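Local coordinates for protein virB8 (Agrobacterium tumefaciens, PDB 2CC3), which is a type IV secretion system component, present here as its periplasmic domain, thought to act at the bacterial surface in directing T-DNA transfer to plant cells, at residues L21-D26 and I88-T93; Y32-V37 and Q51-P56. All coordinates share one frame; numbering follows the deposited sequence.

Contact 1: L21-D26 and I88-T93; sequences LRESYD and IRYKRT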
loop_
_atom_site.group_PDB
_atom_site.type_symbol
_atom_site.label_atom_id
_atom_site.label_comp_id
_atom_site.label_asym_id
_atom_site.label_seq_id
_atom_site.Cartn_x
_atom_site.Cartn_y
_atom_site.Cartn_z
ATOM N N LEU A 21 0.879 4.043 -6.666
ATOM C CA LEU A 21 2.068 4.572 -5.972
ATOM C C LEU A 21 2.862 5.541 -6.861
ATOM O O LEU A 21 3.411 6.531 -6.396
ATOM C CB LEU A 21 2.980 3.434 -5.458
ATOM C CG LEU A 21 2.575 2.608 -4.222
ATOM C CD1 LEU A 21 3.403 1.361 -4.168
ATOM C CD2 LEU A 21 2.692 3.332 -2.877
ATOM N N ARG A 22 2.898 5.260 -8.155
ATOM C CA ARG A 22 3.674 6.074 -9.077
ATOM C C ARG A 22 2.974 7.393 -9.438
ATOM O O ARG A 22 3.648 8.419 -9.610
ATOM C CB ARG A 22 4.067 5.249 -10.308
ATOM C CG ARG A 22 4.754 6.072 -11.371
ATOM C CD ARG A 22 5.524 5.261 -12.393
ATOM N NE ARG A 22 6.243 6.187 -13.282
ATOM C CZ ARG A 22 7.147 5.807 -14.168
ATOM N NH1 ARG A 22 7.463 4.527 -14.283
ATOM N NH2 ARG A 22 7.744 6.700 -14.925
ATOM N N GLU A 23 1.641 7.384 -9.515
ATOM C CA GLU A 23 0.907 8.522 -10.047
ATOM C C GLU A 23 0.273 9.395 -8.949
ATOM O O GLU A 23 -0.153 10.526 -9.215
ATOM C CB GLU A 23 -0.151 8.046 -11.078
ATOM C CG GLU A 23 0.405 7.204 -12.256
ATOM C CD GLU A 23 1.475 7.934 -13.089
ATOM O OE1 GLU A 23 1.500 9.189 -13.046
ATOM O OE2 GLU A 23 2.281 7.259 -13.784
ATOM N N SER A 24 0.188 8.836 -7.736
ATOM C CA SER A 24 -0.221 9.550 -6.529
ATOM C C SER A 24 0.909 10.433 -6.040
ATOM O O SER A 24 2.064 10.210 -6.411
ATOM C CB SER A 24 -0.542 8.551 -5.419
ATOM O OG SER A 24 -1.920 8.343 -5.341
ATOM N N TYR A 25 0.592 11.420 -5.204
ATOM C CA TYR A 25 1.634 12.191 -4.498
ATOM C C TYR A 25 1.176 12.709 -3.144
ATOM O O TYR A 25 0.131 13.349 -3.016
ATOM C CB TYR A 25 2.172 13.397 -5.295
ATOM C CG TYR A 25 3.182 14.207 -4.476
ATOM C CD1 TYR A 25 4.477 13.721 -4.279
ATOM C CD2 TYR A 25 2.837 15.412 -3.863
ATOM C CE1 TYR A 25 5.404 14.407 -3.525
ATOM C CE2 TYR A 25 3.770 16.114 -3.104
ATOM C CZ TYR A 25 5.053 15.592 -2.941
ATOM O OH TYR A 25 6.031 16.237 -2.219
ATOM N N ASP A 26 2.000 12.470 -2.140
ATOM C CA ASP A 26 1.753 13.003 -0.805
ATOM C C ASP A 26 3.131 13.148 -0.180
ATOM O O ASP A 26 3.870 12.172 -0.099
ATOM C CB ASP A 26 0.882 12.003 -0.025
ATOM C CG ASP A 26 0.441 12.525 1.328
ATOM O OD1 ASP A 26 -0.481 13.351 1.384
ATOM O OD2 ASP A 26 1.001 12.087 2.357
ATOM N N ILE A 88 -4.409 0.409 -17.939
ATOM C CA ILE A 88 -5.142 0.786 -16.733
ATOM C C ILE A 88 -5.656 2.202 -16.829
ATOM O O ILE A 88 -4.857 3.152 -16.859
ATOM C CB ILE A 88 -4.244 0.668 -15.474
ATOM C CG1 ILE A 88 -3.772 -0.769 -15.296
ATOM C CG2 ILE A 88 -4.996 1.163 -14.239
ATOM C CD1 ILE A 88 -2.803 -0.952 -14.185
ATOM N N ARG A 89 -6.983 2.341 -16.849
ATOM C CA ARG A 89 -7.630 3.634 -16.871
ATOM C C ARG A 89 -7.852 4.087 -15.430
ATOM O O ARG A 89 -8.304 3.291 -14.614
ATOM C CB ARG A 89 -8.973 3.541 -17.593
ATOM C CG ARG A 89 -9.499 4.870 -18.104
ATOM C CD ARG A 89 -9.404 5.001 -19.631
ATOM N NE ARG A 89 -9.405 6.408 -20.066
ATOM C CZ ARG A 89 -10.474 7.196 -20.108
ATOM N NH1 ARG A 89 -11.667 6.780 -19.721
ATOM N NH2 ARG A 89 -10.345 8.438 -20.514
ATOM N N TYR A 90 -7.529 5.348 -15.118
ATOM C CA TYR A 90 -7.676 5.854 -13.769
ATOM C C TYR A 90 -7.975 7.315 -13.828
ATOM O O TYR A 90 -7.609 7.973 -14.778
ATOM C CB TYR A 90 -6.409 5.590 -12.894
ATOM C CG TYR A 90 -5.129 6.215 -13.405
ATOM C CD1 TYR A 90 -4.683 7.424 -12.918
ATOM C CD2 TYR A 90 -4.373 5.583 -14.391
ATOM C CE1 TYR A 90 -3.534 8.007 -13.402
ATOM C CE2 TYR A 90 -3.230 6.142 -14.872
ATOM C CZ TYR A 90 -2.809 7.366 -14.388
ATOM O OH TYR A 90 -1.642 7.923 -14.880
ATOM N N LYS A 91 -8.658 7.801 -12.802
ATOM C CA LYS A 91 -8.926 9.209 -12.602
ATOM C C LYS A 91 -7.923 9.771 -11.637
ATOM O O LYS A 91 -7.640 9.158 -10.591
ATOM C CB LYS A 91 -10.330 9.376 -12.016
ATOM C CG LYS A 91 -10.723 10.817 -11.685
ATOM C CD LYS A 91 -12.226 10.880 -11.428
ATOM C CE LYS A 91 -12.662 12.172 -10.715
ATOM N NZ LYS A 91 -13.052 11.972 -9.279
ATOM N N ARG A 92 -7.410 10.959 -11.966
ATOM C CA ARG A 92 -6.384 11.610 -11.168
ATOM C C ARG A 92 -6.871 12.974 -10.679
ATOM O O ARG A 92 -7.279 13.813 -11.467
ATOM C CB ARG A 92 -5.112 11.754 -11.988
ATOM C CG ARG A 92 -3.815 11.717 -11.191
ATOM C CD ARG A 92 -3.184 13.072 -11.213
ATOM N NE ARG A 92 -1.804 13.030 -11.667
ATOM C CZ ARG A 92 -1.232 13.945 -12.453
ATOM N NH1 ARG A 92 -1.929 14.983 -12.923
ATOM N NH2 ARG A 92 0.045 13.806 -12.789
ATOM N N THR A 93 -6.818 13.181 -9.367
ATOM C CA THR A 93 -7.363 14.369 -8.748
ATOM C C THR A 93 -6.235 15.152 -8.106
ATOM O O THR A 93 -5.477 14.613 -7.287
ATOM C CB THR A 93 -8.394 13.979 -7.671
ATOM O OG1 THR A 93 -9.317 13.027 -8.216
ATOM C CG2 THR A 93 -9.136 15.182 -7.188
#
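Where helix 6-23 lies against the antiparallel sheet of this NTF2-like periplasmic domain, its last residue, Glu23, meets Tyr90 of strand 85-96. The glutamate side chain bends at chi2 (-59°), and its CG approaches the phenol end of the tyrosine, 3.4 Å from Tyr90 OH and 3.9 Å from Tyr90 CZ. The two side chains cross almost perpendicularly, yet the carboxylate and ring planes are only 26° apart. Glu23 CB also borders the ring, lying 4.1 Å from Tyr90 CE1. Two residues along the strand and on the same side of it, Arg92 reaches the end of the helix with its bent chain; Glu23 O sits at the edge of its guanidinium group, near its plane, 3.9 Å from Arg92 NE, too far for a hydrogen bond. The polar ends of the central pair are engaged with strand 130-139 instead: Glu23 OE2 bonds to Tyr135 OH, and Tyr90 OH to Thr137 OG1. A methylene-to-phenol contact therefore joins helix and strand, with strand 130-139, two places across the sheet, holding both polar groups. Arg92 NE is covered without a partner in the model; its positive charge would probably still favour the nearby carboxylate and the carbonyl at the helix end.

Contact 2: Y32-V37 and Q51-P56; sequences YAYDLV and QFFNYP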
loop_
_atom_site.group_PDB
_atom_site.type_symbol
_atom_site.label_atom_id
_atom_site.label_comp_id
_atom_site.label_asym_id
_atom_site.label_seq_id
_atom_site.Cartn_x
_atom_site.Cartn_y
_atom_site.Cartn_z
ATOM N N TYR A 32 8.275 6.409 0.895
ATOM C CA TYR A 32 7.674 5.100 0.843
ATOM C C TYR A 32 7.263 4.741 -0.601
ATOM O O TYR A 32 7.618 3.687 -1.102
ATOM C CB TYR A 32 6.483 5.004 1.814
ATOM C CG TYR A 32 5.612 3.788 1.543
ATOM C CD1 TYR A 32 6.126 2.498 1.667
ATOM C CD2 TYR A 32 4.279 3.929 1.114
ATOM C CE1 TYR A 32 5.359 1.406 1.382
ATOM C CE2 TYR A 32 3.486 2.810 0.846
ATOM C CZ TYR A 32 4.039 1.561 0.971
ATOM O OH TYR A 32 3.274 0.442 0.714
ATOM N N ALA A 33 6.525 5.611 -1.275
ATOM C CA ALA A 33 6.078 5.281 -2.635
ATOM C C ALA A 33 7.264 5.160 -3.621
ATOM O O ALA A 33 7.341 4.203 -4.378
ATOM C CB ALA A 33 5.032 6.260 -3.105
ATOM N N TYR A 34 8.202 6.094 -3.545
ATOM C CA TYR A 34 9.408 6.120 -4.392
ATOM C C TYR A 34 10.225 4.826 -4.331
ATOM O O TYR A 34 10.707 4.345 -5.356
ATOM C CB TYR A 34 10.270 7.340 -4.012
ATOM C CG TYR A 34 11.592 7.442 -4.747
ATOM C CD1 TYR A 34 11.700 8.201 -5.913
ATOM C CD2 TYR A 34 12.726 6.782 -4.285
ATOM C CE1 TYR A 34 12.888 8.314 -6.597
ATOM C CE2 TYR A 34 13.920 6.874 -4.969
ATOM C CZ TYR A 34 13.995 7.653 -6.125
ATOM O OH TYR A 34 15.178 7.783 -6.817
ATOM N N ASP A 35 10.389 4.262 -3.135
ATOM C CA ASP A 35 11.152 3.024 -2.994
ATOM C C ASP A 35 10.436 1.782 -3.550
ATOM O O ASP A 35 11.059 0.941 -4.211
ATOM C CB ASP A 35 11.549 2.776 -1.531
ATOM C CG ASP A 35 12.343 3.917 -0.929
ATOM O OD1 ASP A 35 13.268 4.453 -1.595
ATOM O OD2 ASP A 35 12.038 4.275 0.234
ATOM N N LEU A 36 9.147 1.628 -3.229
ATOM C CA LEU A 36 8.342 0.559 -3.826
ATOM C C LEU A 36 8.270 0.689 -5.368
ATOM O O LEU A 36 8.498 -0.262 -6.066
ATOM C CB LEU A 36 6.928 0.481 -3.197
ATOM C CG LEU A 36 6.572 -0.429 -1.994
ATOM C CD1 LEU A 36 5.078 -0.744 -1.971
ATOM C CD2 LEU A 36 7.354 -1.747 -1.974
ATOM N N VAL A 37 7.976 1.880 -5.885
ATOM C CA VAL A 37 7.944 2.086 -7.332
ATOM C C VAL A 37 9.281 1.690 -7.969
ATOM O O VAL A 37 9.295 0.933 -8.930
ATOM C CB VAL A 37 7.581 3.554 -7.732
ATOM C CG1 VAL A 37 7.860 3.764 -9.204
ATOM C CG2 VAL A 37 6.097 3.841 -7.419
ATOM N N GLN A 51 14.133 10.196 -12.514
ATOM C CA GLN A 51 14.520 11.473 -13.105
ATOM C C GLN A 51 13.354 12.462 -13.110
ATOM O O GLN A 51 13.550 13.671 -13.002
ATOM C CB GLN A 51 15.058 11.264 -14.526
ATOM C CG GLN A 51 16.228 12.187 -14.890
ATOM C CD GLN A 51 15.784 13.617 -15.156
ATOM O OE1 GLN A 51 14.691 13.854 -15.694
ATOM N NE2 GLN A 51 16.625 14.578 -14.779
ATOM N N PHE A 52 12.144 11.933 -13.240
ATOM C CA PHE A 52 10.949 12.747 -13.149
ATOM C C PHE A 52 10.666 13.182 -11.697
ATOM O O PHE A 52 10.509 14.373 -11.400
ATOM C CB PHE A 52 9.731 12.026 -13.750
ATOM C CG PHE A 52 8.441 12.658 -13.362
ATOM C CD1 PHE A 52 8.116 13.924 -13.837
ATOM C CD2 PHE A 52 7.593 12.042 -12.446
ATOM C CE1 PHE A 52 6.964 14.542 -13.443
ATOM C CE2 PHE A 52 6.415 12.668 -12.047
ATOM C CZ PHE A 52 6.102 13.909 -12.549
ATOM N N PHE A 53 10.636 12.211 -10.800
ATOM C CA PHE A 53 10.331 12.457 -9.399
ATOM C C PHE A 53 11.371 13.278 -8.626
ATOM O O PHE A 53 10.990 14.131 -7.803
ATOM C CB PHE A 53 10.109 11.131 -8.672
ATOM C CG PHE A 53 9.249 11.258 -7.466
ATOM C CD1 PHE A 53 7.877 11.438 -7.597
ATOM C CD2 PHE A 53 9.804 11.214 -6.202
ATOM C CE1 PHE A 53 7.085 11.564 -6.493
ATOM C CE2 PHE A 53 9.013 11.340 -5.082
ATOM C CZ PHE A 53 7.654 11.520 -5.222
ATOM N N ASN A 54 12.662 13.013 -8.855
ATOM C CA ASN A 54 13.700 13.659 -8.034
ATOM C C ASN A 54 13.918 15.147 -8.326
ATOM O O ASN A 54 13.641 15.617 -9.435
ATOM C CB ASN A 54 15.024 12.877 -8.098
ATOM C CG ASN A 54 14.964 11.583 -7.308
ATOM O OD1 ASN A 54 14.349 11.521 -6.240
ATOM N ND2 ASN A 54 15.594 10.548 -7.826
ATOM N N TYR A 55 14.370 15.880 -7.303
ATOM C CA TYR A 55 15.012 17.187 -7.491
ATOM C C TYR A 55 16.267 16.958 -8.335
ATOM O O TYR A 55 16.967 15.968 -8.126
ATOM C CB TYR A 55 15.422 17.803 -6.146
ATOM C CG TYR A 55 14.358 17.802 -5.062
ATOM C CD1 TYR A 55 13.185 18.541 -5.207
ATOM C CD2 TYR A 55 14.538 17.084 -3.873
ATOM C CE1 TYR A 55 12.206 18.543 -4.201
ATOM C CE2 TYR A 55 13.562 17.076 -2.870
ATOM C CZ TYR A 55 12.405 17.810 -3.038
ATOM O OH TYR A 55 11.431 17.834 -2.055
ATOM N N PRO A 56 16.595 17.896 -9.252
ATOM C CA PRO A 56 16.047 19.246 -9.388
ATOM C C PRO A 56 14.939 19.435 -10.430
ATOM O O PRO A 56 14.720 20.568 -10.864
ATOM C CB PRO A 56 17.275 20.064 -9.802
ATOM C CG PRO A 56 18.188 19.070 -10.509
ATOM C CD PRO A 56 17.645 17.664 -10.255
#
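Tyr34 of helix 30-39 reaches across to the end of helix 43-53 and meets two consecutive residues there, Phe53 through CD1 and Asn54 with its hydroxyl end. The two aromatic rings are inclined by 36°, with centroids 5.9 Å apart, an oblique pairing. Their contact is confined to one corner of each ring, where Tyr34 CD1 comes to 3.6 Å from Phe53 CD2. Tyr34 extends straight out from its helix, its CG opposite the backbone N (chi1 176°), which carries the phenol past Phe53 to the amide of Asn54, the first residue beyond the helix. Here the side chains cross at about a right angle. Asn54 ND2 donates to Tyr34 OH over 3.0 Å in a nearly straight bond, 163° at the hydrogen, and the hydroxyl lies close to the amide plane. Alongside this bond, Asn54 OD1 rests 3.5 Å from Tyr34 CE1, so the amide borders the ring as well as its oxygen. Phe53 also packs against Tyr49, Pro61 and Tyr25. One tyrosine thus serves both kinds of contact: its ring carbon CD1 joins the aromatic side chains around Phe53, while its hydroxyl accepts a directional bond that ties helix 30-39 to the turn leaving helix 43-53 and should restrict rotation of the Asn54 amide.

In the fold
Both contacts are partly buried, but the centre of contact 1 lies about 6 Å from the centre of the chain, that of contact 2 about 11 Å. Contact 1 sets a helix end against the sheet; contact 2 joins two further helices. They share no element, yet helices 6-23 and 30-39 are consecutive in sequence and pack directly: Leu21 CD1 lies 3.5 Å from Leu36 CD1, and Val37 CG2 is 3.6 Å from Arg22 N. The packing of helix 6-23 on helix 30-39 thus connects the two contacts. Their chemistry also differs: at contact 1 the principal hydrogen bonds go to a third element, whereas contact 2 has its own across the interface.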